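PDB 3HUT: putative branched-chain amino acid ABC transporter from Rhodospirillum rubrum ATCC 11170, which probably binds branched-chain or related amino acids outside the cytoplasmic membrane and delivers them to an ABC transporter for uptake. Local coordinates for residues F278-Y283 / G317-T322. Sequence-based numbering, arbitrary orientation.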
loop_
_atom_site.group_PDB
_atom_site.type_symbol
_atom_site.label_atom_id
_atom_site.label_comp_id
_atom_site.label_asym_id
_atom_site.label_seq_id
_atom_site.Cartn_x
_atom_site.Cartn_y
_atom_site.Cartn_z
ATOM N N PHE A 278 -6.950 2.079 -1.897
ATOM C CA PHE A 278 -7.408 0.695 -1.862
ATOM C C PHE A 278 -7.878 0.277 -3.252
ATOM O O PHE A 278 -7.599 -0.833 -3.714
ATOM C CB PHE A 278 -8.526 0.557 -0.825
ATOM C CG PHE A 278 -8.077 0.879 0.568
ATOM C CD1 PHE A 278 -7.341 -0.044 1.304
ATOM C CD2 PHE A 278 -8.323 2.131 1.121
ATOM C CE1 PHE A 278 -6.850 0.278 2.569
ATOM C CE2 PHE A 278 -7.836 2.464 2.385
ATOM C CZ PHE A 278 -7.098 1.535 3.109
ATOM N N ALA A 279 -8.575 1.180 -3.932
ATOM C CA ALA A 279 -9.045 0.897 -5.281
ATOM C C ALA A 279 -7.834 0.695 -6.196
ATOM O O ALA A 279 -7.825 -0.194 -7.054
ATOM C CB ALA A 279 -9.891 2.050 -5.786
ATOM N N ALA A 280 -6.807 1.513 -5.998
ATOM C CA ALA A 280 -5.596 1.429 -6.807
ATOM C C ALA A 280 -4.854 0.106 -6.595
ATOM O O ALA A 280 -4.391 -0.518 -7.547
ATOM C CB ALA A 280 -4.682 2.603 -6.483
ATOM N N HIS A 281 -4.729 -0.317 -5.345
ATOM C CA HIS A 281 -4.054 -1.575 -5.058
ATOM C C HIS A 281 -4.898 -2.741 -5.566
ATOM O O HIS A 281 -4.363 -3.770 -5.970
ATOM C CB HIS A 281 -3.791 -1.696 -3.554
ATOM C CG HIS A 281 -2.686 -0.808 -3.074
ATOM N ND1 HIS A 281 -1.354 -1.141 -3.210
ATOM C CD2 HIS A 281 -2.708 0.424 -2.515
ATOM C CE1 HIS A 281 -0.607 -0.151 -2.755
ATOM N NE2 HIS A 281 -1.404 0.812 -2.329
ATOM N N GLY A 282 -6.216 -2.573 -5.551
ATOM C CA GLY A 282 -7.094 -3.618 -6.044
ATOM C C GLY A 282 -6.923 -3.707 -7.549
ATOM O O GLY A 282 -6.964 -4.792 -8.138
ATOM N N TYR A 283 -6.724 -2.550 -8.177
ATOM C CA TYR A 283 -6.523 -2.491 -9.619
ATOM C C TYR A 283 -5.234 -3.235 -9.974
ATOM O O TYR A 283 -5.224 -4.090 -10.865
ATOM C CB TYR A 283 -6.416 -1.032 -10.077
ATOM C CG TYR A 283 -6.359 -0.851 -11.581
ATOM C CD1 TYR A 283 -7.444 -1.199 -12.389
ATOM C CD2 TYR A 283 -5.233 -0.301 -12.194
ATOM C CE1 TYR A 283 -7.409 -0.995 -13.774
ATOM C CE2 TYR A 283 -5.187 -0.095 -13.576
ATOM C CZ TYR A 283 -6.280 -0.443 -14.359
ATOM O OH TYR A 283 -6.243 -0.234 -15.726
ATOM N N GLY A 317 2.627 -0.832 -12.225
ATOM C CA GLY A 317 1.311 -0.562 -11.665
ATOM C C GLY A 317 1.024 0.904 -11.417
ATOM O O GLY A 317 1.919 1.750 -11.513
ATOM N N VAL A 318 -0.232 1.211 -11.107
ATOM C CA VAL A 318 -0.614 2.586 -10.821
ATOM C C VAL A 318 -0.125 2.938 -9.423
ATOM O O VAL A 318 -0.133 4.104 -9.031
ATOM C CB VAL A 318 -2.145 2.778 -10.910
ATOM C CG1 VAL A 318 -2.622 2.398 -12.305
ATOM C CG2 VAL A 318 -2.852 1.940 -9.855
ATOM N N THR A 319 0.306 1.919 -8.681
ATOM C CA THR A 319 0.822 2.121 -7.331
ATOM C C THR A 319 2.348 2.109 -7.376
ATOM O O THR A 319 3.003 2.062 -6.339
ATOM C CB THR A 319 0.326 1.028 -6.340
ATOM O OG1 THR A 319 0.853 -0.255 -6.710
ATOM C CG2 THR A 319 -1.198 0.967 -6.336
ATOM N N GLY A 320 2.895 2.155 -8.593
ATOM C CA GLY A 320 4.336 2.177 -8.779
ATOM C C GLY A 320 4.926 0.889 -9.318
ATOM O O GLY A 320 4.258 -0.140 -9.354
ATOM N N ILE A 321 6.185 0.945 -9.742
ATOM C CA ILE A 321 6.851 -0.245 -10.257
ATOM C C ILE A 321 6.936 -1.226 -9.094
ATOM O O ILE A 321 7.530 -0.917 -8.063
ATOM C CB ILE A 321 8.259 0.095 -10.783
ATOM C CG1 ILE A 321 8.128 1.046 -11.977
ATOM C CG2 ILE A 321 9.000 -1.185 -11.160
ATOM C CD1 ILE A 321 9.440 1.399 -12.661
ATOM N N THR A 322 6.344 -2.408 -9.279
ATOM C CA THR A 322 6.267 -3.432 -8.241
ATOM C C THR A 322 7.049 -4.722 -8.502
ATOM O O THR A 322 7.027 -5.262 -9.608
ATOM C CB THR A 322 4.789 -3.796 -7.999
ATOM O OG1 THR A 322 4.072 -2.613 -7.618
ATOM C CG2 THR A 322 4.656 -4.851 -6.910
#
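The hydroxyl oxygen of T319, buried where the turn G317-G320 meets the helix carrying A280 and H281, is gripped twice, by hydrogen bonds with D284 OD2 and K333 NZ. D284 uses its other oxygen, OD1, to bind V318 N, so one carboxylate ties the turn to the helix through both a side chain and the backbone. With OG1 held in this way (chi1 65°), the methyl branch of T319 lies anti to its carbonyl carbon and is presented to the helix. T319 CG2 sits almost squarely over one face of the H281 imidazole, 3.8 Å from the ring centroid and 10° off the normal, a CH-pi contact. The H281 CB leans away from the turn, but chi1 of -74° brings the ring back beneath the methyl. Replacing the imidazole of H281 by the methyl of an alanine would take away the face under T319 CG2 and would probably open a gap between turn and helix. In this two-lobed periplasmic binding protein fold, H281 also touches I120 and T319 touches A250, residues in loops that follow strands 116-118 and 246-249, consistent with a place near the junction of the lobes. V318 bridges A280 and Y283, about one turn apart on the helix: its CG2 lies 3.9 Å from A280 CB, and its CG1 meets the Y283 ring obliquely, 3.8 Å from CD2, the two side chains crossing at about a right angle. F263 stacks on the Y283 ring and also touches V318 and A280, adding to this apolar cluster. The type I turn itself is closed by G320 N bonding to G317 O at 3.1 Å, while T322 OG1 donates to G320 O at 3.0 Å from above the carbonyl plane.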